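Local atomic coordinates of solute-binding periplasmic protein of iron/siderophore ABC transporter (Yersinia pestis, PDB entry 6B2Y), a protein that probably binds chelated iron in the periplasm as the solute-binding component of an iron/siderophore ABC transporter and delivers it for uptake. Residues 41-52 / 153-163; 55-66 / 78-88. All blocks are in the same frame, centred on the assembly; numbering follows the deposited sequence.

Contact 1. Residues 41-52 / 153-163; sequences VTDMAGRTVTIP and EKAGVPVVFVD
Phe161 and Arg47 meet through ring edge and guanidinium face: CE2 of the phenylalanine lies over one face of the planar cation, with the two planes 84° apart. A phenylalanine fits here because its flat ring offers an edge to Arg47 and Asp43 while also packing on Phe135 and Val149. The arginine chain turns at its third torsion (chi3 64°), which folds the guanidinium back beside strand 159-162. From there NH1 donates to Val159 O at 2.8 Å, almost within the guanidinium plane. NH2, beside it, gives a bond to Glu153 OE1 at 3.2 Å, a salt bridge to the last turn of helix 147-154. A long, forked cation suits this place because it can serve a strand carbonyl and a helix carboxylate at once.

Asp43 completes the charge network. Its OD2 is gripped from opposite faces of the carboxylate, by Arg47 NH1 at 2.7 Å and by Phe161 N at 3.0 Å, which probably steadies its buried negative charge. OD1 turns back to Arg47 N across the turn. This small antiparallel hairpin, strands 40-42 and 48-50 joined by residues 43-47, which include a type I turn from Asp43 to Gly46, lies against strand 159-162, an outermost strand of the parallel sheet of this periplasmic binding protein. Met44 N donates to Phe161 O at 3.0 Å, while Met44 CG packs on Val162 CA.

At the far end the chemistry becomes apolar. Pro158, with no N-H to offer, sets CB against Val49 CG1 at 3.6 Å and its ring near Pro52 CD. Val160 CG2 meets Val41 CG2 and Ile51 CD1, both at 4.0 Å; branched side chains fill this buried layer, and Leu178 of helix 168-182 packs on Val41 and Val160.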
loop_
_atom_site.group_PDB
_atom_site.type_symbol
_atom_site.label_atom_id
_atom_site.label_comp_id
_atom_site.label_asym_id
_atom_site.label_seq_id
_atom_site.Cartn_x
_atom_site.Cartn_y
_atom_site.Cartn_z
ATOM N N VAL A 41 3.293 -3.591 -24.609
ATOM C CA VAL A 41 2.467 -2.878 -23.642
ATOM C C VAL A 41 2.978 -1.443 -23.564
ATOM O O VAL A 41 4.157 -1.172 -23.791
ATOM C CB VAL A 41 2.473 -3.529 -22.230
ATOM C CG1 VAL A 41 1.992 -4.978 -22.278
ATOM C CG2 VAL A 41 3.856 -3.424 -21.568
ATOM N N THR A 42 2.077 -0.513 -23.286
ATOM C CA THR A 42 2.467 0.834 -22.891
ATOM C C THR A 42 2.376 0.883 -21.371
ATOM O O THR A 42 1.298 0.645 -20.809
ATOM C CB THR A 42 1.575 1.905 -23.519
ATOM O OG1 THR A 42 1.611 1.797 -24.951
ATOM C CG2 THR A 42 2.064 3.300 -23.106
ATOM N N ASP A 43 3.488 1.183 -20.702
ATOM C CA ASP A 43 3.460 1.068 -19.245
ATOM C C ASP A 43 3.109 2.413 -18.593
ATOM O O ASP A 43 2.760 3.391 -19.261
ATOM C CB ASP A 43 4.776 0.473 -18.723
ATOM C CG ASP A 43 5.950 1.454 -18.743
ATOM O OD1 ASP A 43 5.784 2.622 -19.122
ATOM O OD2 ASP A 43 7.067 1.019 -18.370
ATOM N N MET A 44 3.167 2.455 -17.257
ATOM C CA MET A 44 2.697 3.652 -16.563
ATOM C C MET A 44 3.668 4.814 -16.690
ATOM O O MET A 44 3.305 5.948 -16.354
ATOM C CB MET A 44 2.427 3.340 -15.080
ATOM C CG MET A 44 1.306 2.333 -14.901
ATOM S SD MET A 44 -0.209 2.869 -15.719
ATOM C CE MET A 44 -0.498 4.381 -14.846
ATOM N N ALA A 45 4.879 4.565 -17.183
ATOM C CA ALA A 45 5.802 5.636 -17.541
ATOM C C ALA A 45 5.615 6.107 -18.982
ATOM O O ALA A 45 6.285 7.058 -19.408
ATOM C CB ALA A 45 7.244 5.161 -17.326
ATOM N N GLY A 46 4.715 5.478 -19.732
ATOM C CA GLY A 46 4.531 5.791 -21.133
ATOM C C GLY A 46 5.519 5.120 -22.053
ATOM O O GLY A 46 5.531 5.423 -23.254
ATOM N N ARG A 47 6.363 4.234 -21.527
ATOM C CA ARG A 47 7.279 3.469 -22.360
ATOM C C ARG A 47 6.537 2.373 -23.107
ATOM O O ARG A 47 5.540 1.821 -22.621
ATOM C CB ARG A 47 8.379 2.849 -21.507
ATOM C CG ARG A 47 9.167 3.897 -20.706
ATOM C CD ARG A 47 9.865 3.287 -19.491
ATOM N NE ARG A 47 10.894 2.299 -19.831
ATOM C CZ ARG A 47 10.721 0.983 -19.744
ATOM N NH1 ARG A 47 9.556 0.480 -19.340
ATOM N NH2 ARG A 47 11.716 0.163 -20.058
ATOM N N THR A 48 7.043 2.035 -24.289
ATOM C CA THR A 48 6.484 0.938 -25.061
ATOM C C THR A 48 7.463 -0.221 -25.000
ATOM O O THR A 48 8.644 -0.060 -25.327
ATOM C CB THR A 48 6.172 1.368 -26.500
ATOM O OG1 THR A 48 7.315 1.995 -27.093
ATOM C CG2 THR A 48 5.041 2.373 -26.484
ATOM N N VAL A 49 6.975 -1.368 -24.533
ATOM C CA VAL A 49 7.784 -2.510 -24.130
ATOM C C VAL A 49 7.272 -3.745 -24.851
ATOM O O VAL A 49 6.086 -4.065 -24.757
ATOM C CB VAL A 49 7.714 -2.721 -22.602
ATOM C CG1 VAL A 49 8.588 -3.897 -22.141
ATOM C CG2 VAL A 49 8.081 -1.434 -21.865
ATOM N N THR A 50 8.160 -4.461 -25.540
ATOM C CA THR A 50 7.763 -5.734 -26.134
ATOM C C THR A 50 7.731 -6.829 -25.068
ATOM O O THR A 50 8.671 -6.960 -24.272
ATOM C CB THR A 50 8.718 -6.127 -27.270
ATOM O OG1 THR A 50 8.577 -5.208 -28.358
ATOM C CG2 THR A 50 8.406 -7.535 -27.782
ATOM N N ILE A 51 6.659 -7.618 -25.069
ATOM C CA ILE A 51 6.403 -8.634 -24.055
ATOM C C ILE A 51 6.376 -9.994 -24.740
ATOM O O ILE A 51 5.696 -10.147 -25.757
ATOM C CB ILE A 51 5.073 -8.386 -23.320
ATOM C CG1 ILE A 51 5.110 -7.030 -22.616
ATOM C CG2 ILE A 51 4.757 -9.517 -22.337
ATOM C CD1 ILE A 51 6.274 -6.847 -21.680
ATOM N N PRO A 52 7.052 -11.011 -24.209
ATOM C CA PRO A 52 6.955 -12.347 -24.810
ATOM C C PRO A 52 5.568 -12.937 -24.620
ATOM O O PRO A 52 4.881 -12.671 -23.630
ATOM C CB PRO A 52 8.008 -13.153 -24.047
ATOM C CG PRO A 52 8.078 -12.459 -22.703
ATOM C CD PRO A 52 7.917 -11.001 -23.019
ATOM N N GLU A 153 17.808 -3.558 -18.817
ATOM C CA GLU A 153 17.493 -2.997 -20.129
ATOM C C GLU A 153 18.557 -3.358 -21.160
ATOM O O GLU A 153 18.235 -3.708 -22.303
ATOM C CB GLU A 153 17.328 -1.479 -20.021
ATOM C CG GLU A 153 16.007 -1.063 -19.384
ATOM C CD GLU A 153 15.698 0.406 -19.578
ATOM O OE1 GLU A 153 14.850 0.730 -20.436
ATOM O OE2 GLU A 153 16.309 1.238 -18.876
ATOM N N LYS A 154 19.833 -3.302 -20.772
ATOM C CA LYS A 154 20.894 -3.642 -21.715
ATOM C C LYS A 154 20.988 -5.146 -21.942
ATOM O O LYS A 154 21.449 -5.578 -23.006
ATOM C CB LYS A 154 22.234 -3.074 -21.246
ATOM C CG LYS A 154 22.511 -1.681 -21.799
ATOM C CD LYS A 154 23.734 -1.021 -21.166
ATOM C CE LYS A 154 25.036 -1.430 -21.845
ATOM N NZ LYS A 154 26.218 -0.789 -21.177
ATOM N N ALA A 155 20.559 -5.953 -20.968
ATOM C CA ALA A 155 20.500 -7.404 -21.126
ATOM C C ALA A 155 19.266 -7.873 -21.884
ATOM O O ALA A 155 19.081 -9.086 -22.052
ATOM C CB ALA A 155 20.546 -8.087 -19.758
ATOM N N GLY A 156 18.407 -6.952 -22.322
ATOM C CA GLY A 156 17.273 -7.291 -23.161
ATOM C C GLY A 156 16.036 -7.792 -22.445
ATOM O O GLY A 156 15.081 -8.193 -23.120
ATOM N N VAL A 157 16.020 -7.793 -21.118
ATOM C CA VAL A 157 14.843 -8.259 -20.376
ATOM C C VAL A 157 13.819 -7.127 -20.324
ATOM O O VAL A 157 14.184 -5.989 -19.981
ATOM C CB VAL A 157 15.234 -8.712 -18.972
ATOM C CG1 VAL A 157 13.995 -8.944 -18.106
ATOM C CG2 VAL A 157 16.065 -9.985 -19.033
ATOM N N PRO A 158 12.553 -7.385 -20.656
ATOM C CA PRO A 158 11.553 -6.307 -20.643
ATOM C C PRO A 158 11.280 -5.832 -19.223
ATOM O O PRO A 158 11.092 -6.640 -18.316
ATOM C CB PRO A 158 10.309 -6.962 -21.263
ATOM C CG PRO A 158 10.761 -8.311 -21.775
ATOM C CD PRO A 158 11.961 -8.689 -21.002
ATOM N N VAL A 159 11.239 -4.513 -19.045
ATOM C CA VAL A 159 10.948 -3.887 -17.758
ATOM C C VAL A 159 9.659 -3.085 -17.900
ATOM O O VAL A 159 9.519 -2.289 -18.838
ATOM C CB VAL A 159 12.104 -2.980 -17.297
ATOM C CG1 VAL A 159 11.728 -2.230 -16.039
ATOM C CG2 VAL A 159 13.392 -3.786 -17.102
ATOM N N VAL A 160 8.723 -3.288 -16.977
ATOM C CA VAL A 160 7.418 -2.623 -17.016
ATOM C C VAL A 160 7.243 -1.843 -15.716
ATOM O O VAL A 160 7.422 -2.409 -14.631
ATOM C CB VAL A 160 6.277 -3.643 -17.192
ATOM C CG1 VAL A 160 4.926 -2.995 -16.907
ATOM C CG2 VAL A 160 6.319 -4.264 -18.584
ATOM N N PHE A 161 6.877 -0.555 -15.829
ATOM C CA PHE A 161 6.629 0.302 -14.671
ATOM C C PHE A 161 5.142 0.394 -14.365
ATOM O O PHE A 161 4.325 0.560 -15.273
ATOM C CB PHE A 161 7.186 1.711 -14.885
ATOM C CG PHE A 161 8.679 1.764 -14.864
ATOM C CD1 PHE A 161 9.365 1.922 -13.663
ATOM C CD2 PHE A 161 9.405 1.605 -16.034
ATOM C CE1 PHE A 161 10.749 1.941 -13.644
ATOM C CE2 PHE A 161 10.796 1.623 -16.014
ATOM C CZ PHE A 161 11.459 1.792 -14.821
ATOM N N VAL A 162 4.804 0.289 -13.077
ATOM C CA VAL A 162 3.452 0.496 -12.561
ATOM C C VAL A 162 3.497 1.642 -11.557
ATOM O O VAL A 162 4.562 2.135 -11.198
ATOM C CB VAL A 162 2.870 -0.769 -11.906
ATOM C CG1 VAL A 162 2.690 -1.877 -12.936
ATOM C CG2 VAL A 162 3.774 -1.220 -10.718
ATOM N N ASP A 163 2.317 2.082 -11.111
ATOM C CA ASP A 163 2.280 3.045 -10.015
ATOM C C ASP A 163 1.033 2.840 -9.163
ATOM O O ASP A 163 -0.095 2.941 -9.667
ATOM C CB ASP A 163 2.303 4.492 -10.509
ATOM C CG ASP A 163 2.194 5.486 -9.353
ATOM O OD1 ASP A 163 2.989 5.372 -8.400
ATOM O OD2 ASP A 163 1.292 6.353 -9.391
HETATM O O HOH W 1 12.426 -2.530 -21.232
#

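Contact 2. Residues 55-66 / 78-88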
loop_
_atom_site.group_PDB
_atom_site.type_symbol
_atom_site.label_atom_id
_atom_site.label_comp_id
_atom_site.label_asym_id
_atom_site.label_seq_id
_atom_site.Cartn_x
_atom_site.Cartn_y
_atom_site.Cartn_z
ATOM N N VAL A 55 4.886 -15.915 -20.340
ATOM C CA VAL A 55 5.548 -15.331 -19.180
ATOM C C VAL A 55 5.433 -16.323 -18.033
ATOM O O VAL A 55 4.330 -16.589 -17.543
ATOM C CB VAL A 55 4.948 -13.977 -18.783
ATOM C CG1 VAL A 55 5.509 -13.534 -17.436
ATOM C CG2 VAL A 55 5.218 -12.951 -19.859
ATOM N N GLU A 56 6.564 -16.884 -17.609
ATOM C CA GLU A 56 6.559 -17.782 -16.464
ATOM C C GLU A 56 7.612 -17.454 -15.413
ATOM O O GLU A 56 7.592 -18.077 -14.348
ATOM C CB GLU A 56 6.740 -19.244 -16.913
ATOM C CG GLU A 56 5.692 -19.745 -17.911
ATOM C CD GLU A 56 4.304 -19.879 -17.302
ATOM O OE1 GLU A 56 4.204 -20.170 -16.091
ATOM O OE2 GLU A 56 3.312 -19.685 -18.043
ATOM N N ARG A 57 8.519 -16.509 -15.667
ATOM C CA ARG A 57 9.587 -16.150 -14.733
ATOM C C ARG A 57 9.577 -14.637 -14.520
ATOM O O ARG A 57 10.142 -13.892 -15.325
ATOM C CB ARG A 57 10.940 -16.633 -15.257
ATOM C CG ARG A 57 10.942 -18.122 -15.585
ATOM C CD ARG A 57 12.303 -18.625 -16.057
ATOM N NE ARG A 57 13.355 -18.499 -15.046
ATOM C CZ ARG A 57 13.515 -19.330 -14.016
ATOM N NH1 ARG A 57 12.679 -20.345 -13.846
ATOM N NH2 ARG A 57 14.510 -19.142 -13.150
ATOM N N ILE A 58 8.960 -14.191 -13.423
ATOM C CA ILE A 58 8.759 -12.770 -13.133
ATOM C C ILE A 58 9.742 -12.322 -12.064
ATOM O O ILE A 58 9.889 -12.988 -11.032
ATOM C CB ILE A 58 7.324 -12.498 -12.649
ATOM C CG1 ILE A 58 6.291 -13.031 -13.642
ATOM C CG2 ILE A 58 7.127 -10.990 -12.384
ATOM C CD1 ILE A 58 4.894 -13.060 -13.045
ATOM N N LEU A 59 10.379 -11.175 -12.289
ATOM C CA LEU A 59 11.271 -10.550 -11.320
ATOM C C LEU A 59 10.577 -9.327 -10.736
ATOM O O LEU A 59 10.182 -8.426 -11.479
ATOM C CB LEU A 59 12.583 -10.145 -11.987
ATOM C CG LEU A 59 13.759 -9.755 -11.099
ATOM C CD1 LEU A 59 14.401 -11.007 -10.507
ATOM C CD2 LEU A 59 14.765 -8.959 -11.921
ATOM N N LEU A 60 10.453 -9.275 -9.420
ATOM C CA LEU A 60 9.845 -8.124 -8.762
ATOM C C LEU A 60 10.952 -7.171 -8.326
ATOM O O LEU A 60 11.669 -7.445 -7.354
ATOM C CB LEU A 60 8.981 -8.577 -7.589
ATOM C CG LEU A 60 7.828 -9.486 -8.038
ATOM C CD1 LEU A 60 7.000 -9.884 -6.844
ATOM C CD2 LEU A 60 6.966 -8.790 -9.116
ATOM N N GLY A 61 11.082 -6.050 -9.043
ATOM C CA GLY A 61 12.122 -5.067 -8.760
ATOM C C GLY A 61 11.914 -4.301 -7.467
ATOM O O GLY A 61 12.879 -3.751 -6.920
ATOM N N GLU A 62 10.669 -4.216 -7.000
ATOM C CA GLU A 62 10.318 -3.782 -5.648
ATOM C C GLU A 62 9.485 -4.892 -5.019
ATOM O O GLU A 62 8.482 -5.321 -5.596
ATOM C CB GLU A 62 9.552 -2.452 -5.682
ATOM C CG GLU A 62 10.221 -1.422 -6.588
ATOM C CD GLU A 62 9.444 -0.127 -6.748
ATOM O OE1 GLU A 62 8.428 0.073 -6.042
ATOM O OE2 GLU A 62 9.881 0.708 -7.569
ATOM N N GLY A 63 9.914 -5.377 -3.851
ATOM C CA GLY A 63 9.349 -6.613 -3.324
ATOM C C GLY A 63 7.854 -6.529 -3.082
ATOM O O GLY A 63 7.119 -7.499 -3.301
ATOM N N ARG A 64 7.381 -5.372 -2.644
ATOM C CA ARG A 64 5.976 -5.245 -2.296
ATOM C C ARG A 64 5.071 -5.142 -3.522
ATOM O O ARG A 64 3.849 -5.123 -3.368
ATOM C CB ARG A 64 5.801 -4.065 -1.342
ATOM C CG ARG A 64 6.305 -4.425 0.084
ATOM C CD ARG A 64 6.433 -3.214 0.977
ATOM N NE ARG A 64 7.548 -2.364 0.575
ATOM C CZ ARG A 64 7.819 -1.180 1.120
ATOM N NH1 ARG A 64 7.052 -0.699 2.091
ATOM N NH2 ARG A 64 8.858 -0.476 0.695
ATOM N N LEU A 65 5.627 -5.150 -4.736
ATOM C CA LEU A 65 4.786 -5.355 -5.915
ATOM C C LEU A 65 4.162 -6.740 -5.923
ATOM O O LEU A 65 3.262 -7.005 -6.727
ATOM C CB LEU A 65 5.600 -5.112 -7.193
ATOM C CG LEU A 65 5.863 -3.616 -7.397
ATOM C CD1 LEU A 65 6.823 -3.339 -8.555
ATOM C CD2 LEU A 65 4.532 -2.856 -7.580
ATOM N N PHE A 66 4.601 -7.628 -5.029
ATOM C CA PHE A 66 3.934 -8.906 -4.871
ATOM C C PHE A 66 2.453 -8.739 -4.558
ATOM O O PHE A 66 1.637 -9.558 -4.993
ATOM C CB PHE A 66 4.622 -9.714 -3.771
ATOM C CG PHE A 66 3.885 -10.969 -3.398
ATOM C CD1 PHE A 66 3.763 -12.008 -4.304
ATOM C CD2 PHE A 66 3.302 -11.102 -2.146
ATOM C CE1 PHE A 66 3.078 -13.162 -3.969
ATOM C CE2 PHE A 66 2.614 -12.255 -1.810
ATOM C CZ PHE A 66 2.504 -13.282 -2.731
ATOM N N LEU A 78 3.052 -17.874 -5.840
ATOM C CA LEU A 78 4.507 -17.792 -5.921
ATOM C C LEU A 78 5.084 -18.487 -7.137
ATOM O O LEU A 78 6.289 -18.377 -7.385
ATOM C CB LEU A 78 5.134 -18.381 -4.651
ATOM C CG LEU A 78 4.709 -17.648 -3.378
ATOM C CD1 LEU A 78 5.292 -18.285 -2.137
ATOM C CD2 LEU A 78 5.092 -16.170 -3.455
ATOM N N ASP A 79 4.241 -19.168 -7.915
ATOM C CA ASP A 79 4.701 -20.080 -8.958
ATOM C C ASP A 79 5.620 -19.413 -9.984
ATOM O O ASP A 79 6.540 -20.056 -10.508
ATOM C CB ASP A 79 3.475 -20.682 -9.644
ATOM C CG ASP A 79 3.700 -22.081 -10.131
ATOM O OD1 ASP A 79 3.322 -23.022 -9.397
ATOM O OD2 ASP A 79 4.213 -22.235 -11.265
ATOM N N ARG A 80 5.378 -18.144 -10.323
ATOM C CA ARG A 80 6.129 -17.493 -11.389
ATOM C C ARG A 80 7.136 -16.469 -10.886
ATOM O O ARG A 80 7.746 -15.780 -11.701
ATOM C CB ARG A 80 5.186 -16.809 -12.384
ATOM C CG ARG A 80 4.218 -17.738 -13.053
ATOM C CD ARG A 80 3.633 -17.089 -14.300
ATOM N NE ARG A 80 2.555 -16.165 -13.957
ATOM C CZ ARG A 80 1.980 -15.343 -14.831
ATOM N NH1 ARG A 80 2.401 -15.321 -16.090
ATOM N NH2 ARG A 80 0.999 -14.536 -14.432
ATOM N N ILE A 81 7.313 -16.340 -9.575
ATOM C CA ILE A 81 8.276 -15.397 -9.011
ATOM C C ILE A 81 9.642 -16.068 -8.948
ATOM O O ILE A 81 9.848 -16.978 -8.145
ATOM C CB ILE A 81 7.859 -14.918 -7.617
ATOM C CG1 ILE A 81 6.419 -14.420 -7.630
ATOM C CG2 ILE A 81 8.819 -13.840 -7.150
ATOM C CD1 ILE A 81 6.155 -13.382 -8.676
ATOM N N VAL A 82 10.593 -15.592 -9.759
ATOM C CA VAL A 82 11.940 -16.169 -9.746
ATOM C C VAL A 82 12.946 -15.298 -9.010
ATOM O O VAL A 82 14.138 -15.645 -8.956
ATOM C CB VAL A 82 12.430 -16.463 -11.178
ATOM C CG1 VAL A 82 11.467 -17.424 -11.857
ATOM C CG2 VAL A 82 12.580 -15.181 -11.964
ATOM N N GLY A 83 12.506 -14.184 -8.429
ATOM C CA GLY A 83 13.375 -13.321 -7.654
ATOM C C GLY A 83 12.628 -12.081 -7.217
ATOM O O GLY A 83 11.746 -11.610 -7.943
ATOM N N TRP A 84 12.949 -11.539 -6.047
ATOM C CA TRP A 84 12.298 -10.296 -5.669
ATOM C C TRP A 84 13.227 -9.457 -4.810
ATOM O O TRP A 84 14.054 -9.978 -4.055
ATOM C CB TRP A 84 10.964 -10.512 -4.931
ATOM C CG TRP A 84 10.936 -11.495 -3.777
ATOM C CD1 TRP A 84 11.997 -11.923 -3.003
ATOM C CD2 TRP A 84 9.772 -12.171 -3.259
ATOM N NE1 TRP A 84 11.554 -12.806 -2.051
ATOM C CE2 TRP A 84 10.200 -12.982 -2.187
ATOM C CE3 TRP A 84 8.407 -12.168 -3.603
ATOM C CZ2 TRP A 84 9.314 -13.784 -1.455
ATOM C CZ3 TRP A 84 7.532 -12.967 -2.875
ATOM C CH2 TRP A 84 7.991 -13.769 -1.819
ATOM N N GLN A 85 13.072 -8.146 -4.953
ATOM C CA GLN A 85 13.726 -7.190 -4.077
ATOM C C GLN A 85 13.288 -7.418 -2.629
ATOM O O GLN A 85 12.207 -7.941 -2.358
ATOM C CB GLN A 85 13.389 -5.778 -4.555
ATOM C CG GLN A 85 14.183 -4.662 -3.925
ATOM C CD GLN A 85 13.482 -4.125 -2.710
ATOM O OE1 GLN A 85 12.297 -4.420 -2.483
ATOM N NE2 GLN A 85 14.206 -3.364 -1.895
ATOM N N GLY A 86 14.145 -7.017 -1.688
ATOM C CA GLY A 86 14.011 -7.468 -0.307
ATOM C C GLY A 86 12.888 -6.837 0.495
ATOM O O GLY A 86 12.674 -7.258 1.638
ATOM N N ASP A 87 12.162 -5.858 -0.055
ATOM C CA ASP A 87 11.193 -5.125 0.759
ATOM C C ASP A 87 10.066 -6.008 1.289
ATOM O O ASP A 87 9.497 -5.716 2.346
ATOM C CB ASP A 87 10.575 -3.976 -0.040
ATOM C CG ASP A 87 11.490 -2.772 -0.160
ATOM O OD1 ASP A 87 12.608 -2.787 0.406
ATOM O OD2 ASP A 87 11.084 -1.808 -0.840
ATOM N N PHE A 88 9.662 -7.039 0.550
ATOM C CA PHE A 88 8.534 -7.829 1.024
ATOM C C PHE A 88 8.915 -8.621 2.271
ATOM O O PHE A 88 8.231 -8.558 3.301
ATOM C CB PHE A 88 8.032 -8.765 -0.076
ATOM C CG PHE A 88 6.895 -9.655 0.359
ATOM C CD1 PHE A 88 5.717 -9.110 0.847
ATOM C CD2 PHE A 88 7.001 -11.041 0.256
ATOM C CE1 PHE A 88 4.666 -9.918 1.245
ATOM C CE2 PHE A 88 5.962 -11.855 0.655
ATOM C CZ PHE A 88 4.792 -11.300 1.149
HETATM O O HOH W 2 7.223 -20.729 -13.332
HETATM O O HOH W 3 8.495 -2.278 -2.323
#
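Ile58 pairs with Ile81 in a parallel ladder: its N donates to Arg80 O at 2.6 Å, and its O accepts from Val82 N. Leu60 N bonds to Gly83 O and Leu60 O takes Gln85 N. Gly83 suits its place because Leu59 CD1 packs 3.8 Å from its CA. Val82 CG1 lies 3.5 Å over the centre of the Arg57 guanidinium, whose NH2 bonds to Leu128 O. Arg80 NH1 bonds to Val55 O at 2.7 Å in the guanidinium plane, with Ile58 CD1 over one face; NH2 forms a salt bridge with Glu73.

Strands 58-60 and 81-85, linked through helix 66-70, make a beta-alpha-beta crossover. Phe66, in that helix, receives the edge of Trp84 on its face, the planes 77° apart, and Phe88 CZ comes within 3.6 Å of its CD2.

Past Leu60, the Gln85 side chain bends at its second torsion (chi2 -92°) and sets OE1 between two amides: Gly63 N at 2.9 Å, in the carbonyl plane on a lone pair, and Asp87 N, a capping bond ahead of the helix that follows. Glycine fits at Gly63, where a side chain would run into Gln85 O and Phe88 N. Gln85 NE2 holds Asp87 OD1. This second shell positions Asp87, whose OD2 makes a salt bridge with Arg64 NH2 at 3.0 Å.

In the fold
Both contacts reach the same parallel sheet, in which strand 132-136 separates strand 58-60 from strand 159-162. Contact 2 is the more buried and pairs two inner strands, so backbone bonds and an aromatic cluster dominate, with charged groups toward its ends. Contact 1 is only partly buried: it lays a hairpin on an outermost strand, largely through side chains, with a salt-bridge network and a single backbone-to-backbone bond in place of ladder pairing. Strand 48-50 runs on in the chain to strand 58-60, so one continuous stretch serves both. Their centres are about 15 Å apart, and they touch where Val162 CG2 packs on Leu65 CD2 at 3.6 Å.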